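Local atomic coordinates of shikimate 5-dehydrogenase AroE (5-dehydroshikimate reductase) (Mycobacterium tuberculosis, PDB entry 4P4G), a protein that probably catalyses the NADP-dependent interconversion of 3-dehydroshikimate and shikimate, the fourth of seven steps leading to chorismate. Residues A16-R19 / S20-L23; K69-A72 / L73-A76; V93-H97 / G98-D102. One frame throughout, in Å; residues are numbered along the deposited sequence.

Interaction 1: residues A16-R19 / S20-L23; sequences AHSR and SPQL. With SKM ((3R,4S,5R)-3,4,5-trihydroxycyclohex-1-ene-1-carboxylic acid), chain C.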
ATOM      1  N   ALA A  16      13.192   3.830  -8.824  1.00 15.28           N
ATOM      2  CA  ALA A  16      14.354   4.550  -8.314  1.00 15.37           C
ATOM      3  C   ALA A  16      14.052   5.344  -7.036  1.00 16.41           C
ATOM      4  O   ALA A  16      14.927   5.513  -6.190  1.00 18.16           O
ATOM      5  CB  ALA A  16      14.934   5.461  -9.396  1.00 14.89           C
ATOM      6  N   HIS A  17      12.809   5.810  -6.909  1.00 15.62           N
ATOM      7  CA  HIS A  17      12.362   6.619  -5.771  1.00 18.06           C
ATOM      8  C   HIS A  17      12.151   5.829  -4.481  1.00 12.55           C
ATOM      9  O   HIS A  17      11.961   6.428  -3.418  1.00 12.84           O
ATOM     10  CB  HIS A  17      11.006   7.239  -6.111  1.00 23.26           C
ATOM     11  CG  HIS A  17       9.896   6.231  -6.153  1.00 25.35           C
ATOM     12  ND1 HIS A  17       9.681   5.407  -7.238  1.00 27.41           N
ATOM     13  CD2 HIS A  17       8.964   5.888  -5.230  1.00 25.13           C
ATOM     14  CE1 HIS A  17       8.660   4.606  -6.985  1.00 27.78           C
ATOM     15  NE2 HIS A  17       8.208   4.877  -5.772  1.00 26.84           N
ATOM     16  N   SER A  18      12.135   4.501  -4.555  1.00  9.92           N
ATOM     17  CA  SER A  18      11.683   3.710  -3.408  1.00  9.17           C
ATOM     18  C   SER A  18      12.549   3.920  -2.180  1.00  9.38           C
ATOM     19  O   SER A  18      13.769   3.863  -2.276  1.00 10.02           O
ATOM     20  CB  SER A  18      11.635   2.223  -3.746  1.00 10.48           C
ATOM     21  OG  SER A  18      11.334   1.469  -2.579  1.00 11.09           O
ATOM     22  N   ARG A  19      11.915   4.171  -1.031  1.00  6.90           N
ATOM     23  CA  ARG A  19      12.633   4.256   0.237  1.00  7.59           C
ATOM     24  C   ARG A  19      12.552   2.955   1.051  1.00  7.34           C
ATOM     25  O   ARG A  19      12.926   2.932   2.222  1.00  8.28           O
ATOM     26  CB  ARG A  19      12.123   5.426   1.088  1.00  8.82           C
ATOM     27  CG  ARG A  19      12.144   6.792   0.416  1.00 14.96           C
ATOM     28  CD  ARG A  19      13.472   7.113  -0.217  1.00 20.76           C
ATOM     29  NE  ARG A  19      13.695   8.555  -0.350  1.00 23.23           N
ATOM     30  CZ  ARG A  19      13.170   9.323  -1.303  1.00 26.26           C
ATOM     31  NH1 ARG A  19      12.366   8.809  -2.232  1.00 24.41           N
ATOM     32  NH2 ARG A  19      13.450  10.621  -1.324  1.00 27.85           N
ATOM     33  N   SER A  20      12.057   1.881   0.443  1.00  6.98           N
ATOM     34  CA  SER A  20      12.090   0.574   1.095  1.00  7.00           C
ATOM     35  C   SER A  20      13.477   0.105   1.521  1.00  8.58           C
ATOM     36  O   SER A  20      13.606  -0.447   2.627  1.00  8.70           O
ATOM     37  CB  SER A  20      11.434  -0.504   0.226  1.00 10.70           C
ATOM     38  OG  SER A  20      10.039  -0.479   0.390  1.00 13.33           O
ATOM     39  N   PRO A  21      14.511   0.272   0.656  1.00  8.02           N
ATOM     40  CA  PRO A  21      15.825  -0.230   1.075  1.00  7.63           C
ATOM     41  C   PRO A  21      16.318   0.425   2.356  1.00  7.81           C
ATOM     42  O   PRO A  21      16.886  -0.270   3.185  1.00  8.77           O
ATOM     43  CB  PRO A  21      16.744   0.158  -0.091  1.00  9.14           C
ATOM     44  CG  PRO A  21      15.843   0.222  -1.289  1.00  8.76           C
ATOM     45  CD  PRO A  21      14.556   0.813  -0.720  1.00  9.48           C
ATOM     46  N   GLN A  22      16.113   1.733   2.493  1.00  7.74           N
ATOM     47  CA  GLN A  22      16.534   2.442   3.698  1.00  8.51           C
ATOM     48  C   GLN A  22      15.936   1.792   4.946  1.00  8.64           C
ATOM     49  O   GLN A  22      16.640   1.594   5.952  1.00  9.44           O
ATOM     50  CB  GLN A  22      16.155   3.924   3.621  1.00  8.71           C
ATOM     51  CG  GLN A  22      17.026   4.755   2.674  1.00 10.99           C
ATOM     52  CD  GLN A  22      16.468   4.868   1.271  1.00 11.13           C
ATOM     53  OE1 GLN A  22      15.878   3.924   0.738  1.00 10.73           O
ATOM     54  NE2 GLN A  22      16.650   6.043   0.656  1.00 12.11           N
ATOM     55  N   LEU A  23      14.649   1.444   4.883  1.00  7.51           N
ATOM     56  CA  LEU A  23      13.957   0.874   6.042  1.00  8.01           C
ATOM     57  C   LEU A  23      14.408  -0.551   6.317  1.00  7.96           C
ATOM     58  O   LEU A  23      14.648  -0.925   7.458  1.00  8.94           O
ATOM     59  CB  LEU A  23      12.441   0.896   5.846  1.00  8.99           C
ATOM     60  CG  LEU A  23      11.786   2.265   5.795  1.00 13.68           C
ATOM     61  CD1 LEU A  23      10.268   2.104   5.791  1.00 13.91           C
ATOM     62  CD2 LEU A  23      12.243   3.121   6.966  1.00 17.93           C
TER
HETATM   63  O12 SKM C 301       3.530  -2.075  -0.635  1.00 19.07           O
HETATM   64  C8  SKM C 301       4.683  -1.238  -0.649  1.00 19.11           C
HETATM   65  C6  SKM C 301       4.348   0.004  -1.426  1.00 21.24           C
HETATM   66  O7  SKM C 301       3.711  -0.320  -2.648  1.00 24.83           O
HETATM   67  C5  SKM C 301       5.569   0.715  -1.717  1.00 17.41           C
HETATM   68  C4  SKM C 301       6.813   0.251  -1.619  1.00 13.30           C
HETATM   69  C1  SKM C 301       7.974   1.156  -1.992  1.00 11.21           C
HETATM   70  O2  SKM C 301       9.135   0.755  -1.829  1.00 13.07           O
HETATM   71  O3  SKM C 301       7.778   2.296  -2.453  1.00 14.87           O
HETATM   72  C10 SKM C 301       7.141  -1.190  -1.125  1.00 14.00           C
HETATM   73  C9  SKM C 301       5.830  -2.025  -1.221  1.00 17.56           C
HETATM   74  O11 SKM C 301       6.056  -3.154  -0.453  1.00 17.21           O

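Interaction 2: residues K69-A72 / L73-A76; sequences KFAA and LRFA. With SKM ((3R,4S,5R)-3,4,5-trihydroxycyclohex-1-ene-1-carboxylic acid), chain C.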
ATOM      1  N   LYS A  69       1.550  -5.811  -8.278  1.00  8.84           N
ATOM      2  CA  LYS A  69       0.885  -6.494  -7.154  1.00  8.87           C
ATOM      3  C   LYS A  69      -0.101  -7.599  -7.537  1.00 10.71           C
ATOM      4  O   LYS A  69      -0.248  -8.569  -6.800  1.00 10.20           O
ATOM      5  CB  LYS A  69       0.252  -5.490  -6.185  1.00  8.68           C
ATOM      6  CG  LYS A  69       1.307  -4.551  -5.587  1.00  8.71           C
ATOM      7  CD  LYS A  69       0.657  -3.543  -4.640  1.00 10.09           C
ATOM      8  CE  LYS A  69       1.730  -2.684  -3.993  1.00 13.20           C
ATOM      9  NZ  LYS A  69       1.140  -1.696  -3.030  1.00 15.90           N
ATOM     10  N   PHE A  70      -0.771  -7.464  -8.679  1.00  8.90           N
ATOM     11  CA  PHE A  70      -1.636  -8.545  -9.156  1.00  9.62           C
ATOM     12  C   PHE A  70      -0.798  -9.697  -9.708  1.00  9.44           C
ATOM     13  O   PHE A  70      -1.066 -10.874  -9.436  1.00  9.51           O
ATOM     14  CB  PHE A  70      -2.639  -8.018 -10.188  1.00 10.77           C
ATOM     15  CG  PHE A  70      -3.582  -6.983  -9.631  1.00 12.88           C
ATOM     16  CD1 PHE A  70      -4.551  -7.337  -8.707  1.00 11.50           C
ATOM     17  CD2 PHE A  70      -3.497  -5.654 -10.035  1.00 15.87           C
ATOM     18  CE1 PHE A  70      -5.427  -6.380  -8.178  1.00 14.71           C
ATOM     19  CE2 PHE A  70      -4.372  -4.690  -9.522  1.00 16.34           C
ATOM     20  CZ  PHE A  70      -5.336  -5.055  -8.591  1.00 15.01           C
ATOM     21  N   ALA A  71       0.251  -9.352 -10.446  1.00  8.68           N
ATOM     22  CA  ALA A  71       1.159 -10.356 -10.992  1.00  8.19           C
ATOM     23  C   ALA A  71       1.819 -11.159  -9.865  1.00  8.08           C
ATOM     24  O   ALA A  71       2.018 -12.361  -9.997  1.00  9.35           O
ATOM     25  CB  ALA A  71       2.208  -9.701 -11.866  1.00  9.49           C
ATOM     26  N   ALA A  72       2.164 -10.477  -8.773  1.00  6.83           N
ATOM     27  CA  ALA A  72       2.806 -11.126  -7.627  1.00  7.21           C
ATOM     28  C   ALA A  72       1.899 -12.179  -7.011  1.00  6.97           C
ATOM     29  O   ALA A  72       2.349 -13.278  -6.692  1.00  9.07           O
ATOM     30  CB  ALA A  72       3.226 -10.087  -6.574  1.00  7.49           C
ATOM     31  N   LEU A  73       0.620 -11.851  -6.833  1.00  6.13           N
ATOM     32  CA  LEU A  73      -0.331 -12.806  -6.280  1.00  8.39           C
ATOM     33  C   LEU A  73      -0.435 -14.042  -7.169  1.00 10.00           C
ATOM     34  O   LEU A  73      -0.409 -15.179  -6.686  1.00 11.50           O
ATOM     35  CB  LEU A  73      -1.716 -12.172  -6.139  1.00 11.18           C
ATOM     36  CG  LEU A  73      -2.719 -13.096  -5.445  1.00 17.10           C
ATOM     37  CD1 LEU A  73      -2.757 -12.802  -3.973  1.00 17.93           C
ATOM     38  CD2 LEU A  73      -4.108 -12.984  -6.060  1.00 22.73           C
ATOM     39  N   ARG A  74      -0.545 -13.823  -8.471  1.00 10.95           N
ATOM     40  CA  ARG A  74      -0.692 -14.944  -9.395  1.00 11.14           C
ATOM     41  C   ARG A  74       0.551 -15.832  -9.443  1.00 11.34           C
ATOM     42  O   ARG A  74       0.451 -17.054  -9.642  1.00 12.62           O
ATOM     43  CB  ARG A  74      -0.987 -14.433 -10.801  1.00 12.14           C
ATOM     44  CG  ARG A  74      -2.354 -13.805 -10.943  1.00 14.61           C
ATOM     45  CD  ARG A  74      -2.644 -13.550 -12.410  1.00 15.76           C
ATOM     46  NE  ARG A  74      -1.639 -12.709 -13.061  1.00 17.07           N
ATOM     47  CZ  ARG A  74      -1.739 -11.391 -13.199  1.00 17.05           C
ATOM     48  NH1 ARG A  74      -2.785 -10.742 -12.708  1.00 14.63           N
ATOM     49  NH2 ARG A  74      -0.780 -10.717 -13.832  1.00 20.48           N
ATOM     50  N   PHE A  75       1.716 -15.212  -9.298  1.00  8.28           N
ATOM     51  CA  PHE A  75       2.987 -15.917  -9.449  1.00  9.27           C
ATOM     52  C   PHE A  75       3.205 -16.917  -8.319  1.00 10.43           C
ATOM     53  O   PHE A  75       3.702 -18.026  -8.540  1.00 11.80           O
ATOM     54  CB  PHE A  75       4.138 -14.911  -9.486  1.00  8.95           C
ATOM     55  CG  PHE A  75       5.498 -15.549  -9.375  1.00 11.72           C
ATOM     56  CD1 PHE A  75       6.078 -16.163 -10.477  1.00 13.92           C
ATOM     57  CD2 PHE A  75       6.198 -15.521  -8.172  1.00 11.06           C
ATOM     58  CE1 PHE A  75       7.334 -16.753 -10.382  1.00 17.00           C
ATOM     59  CE2 PHE A  75       7.448 -16.113  -8.070  1.00 15.63           C
ATOM     60  CZ  PHE A  75       8.018 -16.720  -9.178  1.00 15.23           C
ATOM     61  N   ALA A  76       2.837 -16.517  -7.106  1.00  8.51           N
ATOM     62  CA  ALA A  76       3.034 -17.344  -5.920  1.00 10.05           C
ATOM     63  C   ALA A  76       2.216 -18.624  -5.967  1.00 12.60           C
ATOM     64  O   ALA A  76       1.068 -18.624  -6.414  1.00 14.96           O
ATOM     65  CB  ALA A  76       2.686 -16.559  -4.675  1.00  9.46           C
TER
HETATM   66  O12 SKM C 301       3.530  -2.075  -0.635  1.00 19.07           O
HETATM   67  C8  SKM C 301       4.683  -1.238  -0.649  1.00 19.11           C
HETATM   68  C6  SKM C 301       4.348   0.004  -1.426  1.00 21.24           C
HETATM   69  O7  SKM C 301       3.711  -0.320  -2.648  1.00 24.83           O
HETATM   70  C5  SKM C 301       5.569   0.715  -1.717  1.00 17.41           C
HETATM   71  C4  SKM C 301       6.813   0.251  -1.619  1.00 13.30           C
HETATM   72  C1  SKM C 301       7.974   1.156  -1.992  1.00 11.21           C
HETATM   73  O2  SKM C 301       9.135   0.755  -1.829  1.00 13.07           O
HETATM   74  O3  SKM C 301       7.778   2.296  -2.453  1.00 14.87           O
HETATM   75  C10 SKM C 301       7.141  -1.190  -1.125  1.00 14.00           C
HETATM   76  C9  SKM C 301       5.830  -2.025  -1.221  1.00 17.56           C
HETATM   77  O11 SKM C 301       6.056  -3.154  -0.453  1.00 17.21           O

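Interaction 3: residues V93-H97 / G98-D102; sequences VRTPH and GWRAD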
ATOM      1  N   VAL A  93       7.544 -14.210  -0.419  1.00  8.95           N
ATOM      2  CA  VAL A  93       8.437 -14.817   0.563  1.00  9.06           C
ATOM      3  C   VAL A  93       8.882 -16.185   0.062  1.00 11.54           C
ATOM      4  O   VAL A  93       8.051 -17.018  -0.317  1.00 10.63           O
ATOM      5  CB  VAL A  93       7.719 -14.975   1.914  1.00 11.63           C
ATOM      6  CG1 VAL A  93       8.685 -15.487   2.999  1.00 12.83           C
ATOM      7  CG2 VAL A  93       7.077 -13.647   2.329  1.00 11.02           C
ATOM      8  N   ARG A  94      10.187 -16.426   0.068  1.00 11.12           N
ATOM      9  CA  ARG A  94      10.709 -17.701  -0.404  1.00 12.88           C
ATOM     10  C   ARG A  94      10.332 -18.800   0.585  1.00 13.24           C
ATOM     11  O   ARG A  94      10.437 -18.611   1.802  1.00 13.32           O
ATOM     12  CB  ARG A  94      12.231 -17.627  -0.549  1.00 14.39           C
ATOM     13  CG  ARG A  94      12.825 -18.787  -1.336  1.00 17.92           C
ATOM     14  CD  ARG A  94      12.446 -18.620  -2.775  1.00 22.33           C
ATOM     15  NE  ARG A  94      13.394 -19.240  -3.696  1.00 25.92           N
ATOM     16  CZ  ARG A  94      13.155 -20.378  -4.335  1.00 28.97           C
ATOM     17  NH1 ARG A  94      12.004 -21.016  -4.146  1.00 28.27           N
ATOM     18  NH2 ARG A  94      14.059 -20.878  -5.165  1.00 31.59           N
ATOM     19  N   THR A  95       9.863 -19.934   0.070  1.00 12.20           N
ATOM     20  CA  THR A  95       9.553 -21.099   0.900  1.00 14.77           C
ATOM     21  C   THR A  95      10.471 -22.256   0.455  1.00 18.33           C
ATOM     22  O   THR A  95      11.216 -22.100  -0.516  1.00 19.41           O
ATOM     23  CB  THR A  95       8.054 -21.490   0.788  1.00 18.95           C
ATOM     24  OG1 THR A  95       7.816 -22.168  -0.455  1.00 17.42           O
ATOM     25  CG2 THR A  95       7.150 -20.271   0.912  1.00 20.07           C
ATOM     26  N   PRO A  96      10.447 -23.408   1.157  1.00 19.96           N
ATOM     27  CA  PRO A  96      11.343 -24.491   0.726  1.00 22.14           C
ATOM     28  C   PRO A  96      11.191 -24.933  -0.733  1.00 23.97           C
ATOM     29  O   PRO A  96      12.173 -25.393  -1.308  1.00 26.14           O
ATOM     30  CB  PRO A  96      10.958 -25.651   1.655  1.00 24.22           C
ATOM     31  CG  PRO A  96      10.504 -24.995   2.894  1.00 24.18           C
ATOM     32  CD  PRO A  96       9.808 -23.723   2.454  1.00 21.26           C
ATOM     33  N   HIS A  97       9.999 -24.810  -1.312  1.00 23.90           N
ATOM     34  CA  HIS A  97       9.770 -25.315  -2.665  1.00 24.77           C
ATOM     35  C   HIS A  97       9.092 -24.306  -3.586  1.00 22.14           C
ATOM     36  O   HIS A  97       8.559 -24.679  -4.635  1.00 23.58           O
ATOM     37  CB  HIS A  97       8.945 -26.607  -2.628  1.00 27.66           C
ATOM     38  CG  HIS A  97       9.510 -27.667  -1.732  1.00 30.33           C
ATOM     39  ND1 HIS A  97      10.767 -28.203  -1.911  1.00 31.90           N
ATOM     40  CD2 HIS A  97       8.983 -28.295  -0.654  1.00 32.33           C
ATOM     41  CE1 HIS A  97      10.992 -29.114  -0.979  1.00 34.84           C
ATOM     42  NE2 HIS A  97       9.925 -29.188  -0.204  1.00 34.99           N
ATOM     43  N   GLY A  98       9.102 -23.033  -3.203  1.00 18.78           N
ATOM     44  CA  GLY A  98       8.468 -22.016  -4.022  1.00 16.55           C
ATOM     45  C   GLY A  98       8.367 -20.679  -3.327  1.00 16.27           C
ATOM     46  O   GLY A  98       9.294 -20.268  -2.626  1.00 14.90           O
ATOM     47  N   TRP A  99       7.241 -19.997  -3.524  1.00 11.98           N
ATOM     48  CA  TRP A  99       7.073 -18.635  -3.024  1.00 14.42           C
ATOM     49  C   TRP A  99       5.682 -18.467  -2.433  1.00 14.98           C
ATOM     50  O   TRP A  99       4.711 -19.043  -2.943  1.00 16.82           O
ATOM     51  CB  TRP A  99       7.243 -17.622  -4.160  1.00 13.92           C
ATOM     52  CG  TRP A  99       8.626 -17.553  -4.749  1.00 13.26           C
ATOM     53  CD1 TRP A  99       9.120 -18.301  -5.781  1.00 14.21           C
ATOM     54  CD2 TRP A  99       9.679 -16.666  -4.357  1.00 13.64           C
ATOM     55  NE1 TRP A  99      10.425 -17.944  -6.041  1.00 14.42           N
ATOM     56  CE2 TRP A  99      10.791 -16.943  -5.184  1.00 14.15           C
ATOM     57  CE3 TRP A  99       9.792 -15.664  -3.388  1.00 14.33           C
ATOM     58  CZ2 TRP A  99      12.002 -16.246  -5.067  1.00 15.82           C
ATOM     59  CZ3 TRP A  99      10.998 -14.986  -3.268  1.00 16.38           C
ATOM     60  CH2 TRP A  99      12.087 -15.289  -4.096  1.00 17.52           C
ATOM     61  N   ARG A 100       5.582 -17.672  -1.366  1.00  9.73           N
ATOM     62  CA  ARG A 100       4.285 -17.343  -0.777  1.00  9.63           C
ATOM     63  C   ARG A 100       3.995 -15.856  -0.938  1.00 10.23           C
ATOM     64  O   ARG A 100       4.865 -15.012  -0.692  1.00 11.44           O
ATOM     65  CB  ARG A 100       4.232 -17.741   0.708  1.00 10.40           C
ATOM     66  CG  ARG A 100       2.884 -17.452   1.382  1.00 14.00           C
ATOM     67  CD  ARG A 100       2.946 -17.701   2.887  1.00 19.54           C
ATOM     68  NE  ARG A 100       3.476 -19.026   3.190  1.00 23.11           N
ATOM     69  CZ  ARG A 100       4.681 -19.244   3.708  1.00 23.66           C
ATOM     70  NH1 ARG A 100       5.475 -18.228   4.001  1.00 23.42           N
ATOM     71  NH2 ARG A 100       5.088 -20.482   3.942  1.00 25.95           N
ATOM     72  N   ALA A 101       2.774 -15.540  -1.360  1.00  8.64           N
ATOM     73  CA  ALA A 101       2.334 -14.157  -1.487  1.00  8.74           C
ATOM     74  C   ALA A 101       1.653 -13.702  -0.205  1.00  9.01           C
ATOM     75  O   ALA A 101       0.800 -14.410   0.351  1.00  9.86           O
ATOM     76  CB  ALA A 101       1.383 -13.999  -2.661  1.00 12.01           C
ATOM     77  N   ASP A 102       2.017 -12.513   0.255  1.00  9.14           N
ATOM     78  CA  ASP A 102       1.301 -11.889   1.358  1.00 10.57           C
ATOM     79  C   ASP A 102       0.954 -10.457   0.986  1.00  9.06           C
ATOM     80  O   ASP A 102       1.487  -9.895   0.018  1.00  8.48           O
ATOM     81  CB  ASP A 102       2.131 -11.924   2.647  1.00 14.13           C
ATOM     82  CG  ASP A 102       1.346 -11.422   3.861  1.00 19.78           C
ATOM     83  OD1 ASP A 102       0.104 -11.613   3.894  1.00 19.25           O
ATOM     84  OD2 ASP A 102       1.959 -10.819   4.769  1.00 21.41           O
TER
HETATM   85  O   HOH W   1       8.727 -18.923   4.127  1.00 36.84           O

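Interaction 1: residues A16-R19 / S20-L23
The chain turns at R19, the N-cap residue, into the helix that starts at S20, and the turn brings the hydroxyl of S18 back to the first N-H of that helix. S20 N donates to S18 OG over 3.1 Å with 156° at the hydrogen. Because OG of S18 stands opposite its own backbone N (chi1 174°), the hydroxyl can meet both this N-H and the bound shikimate. It donates to carboxylate atom O2, though the modelled length is so short as to be doubtful. S20 OG donates to the same O2 at 2.7 Å, so both hydroxyls converge on one carboxylate oxygen. Serine suits both places: its short hydroxyl bonds the carboxylate, and at S18 also accepts the helix's first N-H; the helix's amino end probably favours the negative charge. This Ser-x-Ser pair of the shikimate pocket is as in other shikimate dehydrogenases. P21 fits the first turn, where its missing N-H costs no bond. Farther from the ligand, Q22 folds back beside R19: its OE1 comes to 3.3 Å from R19 CA and its NE2 to 3.5 Å from R19 CD, with amide and guanidinium planes only 15° apart. R19 NH1 meets a lone pair of H17 O in the carbonyl plane at 2.7 Å and forms a salt bridge with D216, while R19 N bonds to Y215 OH. Around this turn, S20 and P21 pack on Y38 of strand 37-42, R40 of that strand bonds S18 O, and L23 lies against L240 and A244 of helix 236-252 and A264 of helix 258-267.

Interaction 2: residues K69-A72 / L73-A76
A71 O accepts the N-H of F75 at 3.0 Å and F70 O that of R74 at 3.1 Å, the i to i+4 bonds of an alpha helix; the equivalent bonds from L73 N to K69 O and from A76 N to A72 O are weak, as is a second from F75 N, to A72 O, near the helix end. On the opening turn K69 reaches shikimate: NZ donates to O7 at 2.9 Å and weakly to O12. A fully extended lysine chain spans the distance, and NZ also forms a salt bridge with D105 and a hydrogen bond with T128. Helix 69-75 follows strand 59-64 in the alpha/beta substrate-binding domain; its first residue lies in the shikimate pocket and its last turn faces helix 48-53. R74 bends at chi3 (-57°), which brings its guanidinium back over the preceding turn: F70 O and A71 CA lie over one face, R74 NH2 is 3.7 Å from A71 CB, and R74 CG is 3.5 Å from F70 O. The small methyl of A71 lets the flat group settle close. F75 CB sits 3.4 Å from A71 O, and with CG turned away from the backbone N (chi1 169°) the ring points off the helix, where it meets L48, P49, V52 and the ring of W99, the planes at about 50°. A76, leaving helical geometry, packs on L92 of strand 91-95.

Interaction 3: residues V93-H97 / G98-D102
One face of the W99 indole carries R94: CD lies over the six-membered ring, 3.4 Å from its centroid, as a CH-pi contact, and the guanidinium stacks on the indole, planes 12° apart and centres 4.6 Å apart. V93 N lies in plane at the indole edge. An arginine suits this place because its long aliphatic part and its flat cationic end can both lie on a broad ring. A bend at chi2 (71°) folds the R94 chain across to the neighbouring strand. At the guanidinium edge NH1 donates to G98 O over 3.2 Å, helping fix the rotation of the group. T95 N reaches the same oxygen at 2.8 Å from the opposite face of its carbonyl plane, so G98 O is held by two donors, neither on a lone pair. On the other side of the hairpin, T95 CG2 lies over one face of the R100 guanidinium, 3.7 Å from NH2, while NE of R100 forms a salt bridge with E78. P96 CB lies over one face of the H97 ring.

The backbone is that of a beta hairpin. V93 and R100 form a hydrogen-bonded antiparallel pair, V93 N to R100 O and R100 N to V93 O both being 2.8 Å, and R94 with W99 is the non-hydrogen-bonded pair beside it. G98 suits the turn because its phi of 170° is seldom accessible to residues bearing a CB. A water bonds R94 O and, weakly, R100 NH1. In the mixed sheet, strand 91-95 has strand 59-64 as its other neighbour, through R94 and V60, and strand 98-102 pairs with strand 78-79 through A101 and E78; D102 meets R82, T80 and, from helix 236-252, Q250.

In the fold
From the N terminus the three contacts come in series; none nests in or crosses another. Interaction 1 turns the loop after strand 7-12 into helix 20-30, interaction 2 runs along helix 69-75, and interaction 3 closes the hairpin of strands 91-95 and 98-102. Interactions 1 and 2, their nearest atoms about 10 Å apart, do not touch, but shikimate lies between them, bonded at its carboxylate by the first and at two hydroxyls by the second, among other pocket residues. Interactions 2 and 3 meet directly, with A76 CB 3.5 Å from A101 N, joining the pocket helix to the hairpin strands next to edge strand 78-79, while interaction 1 lies by strand 37-42 at the other edge.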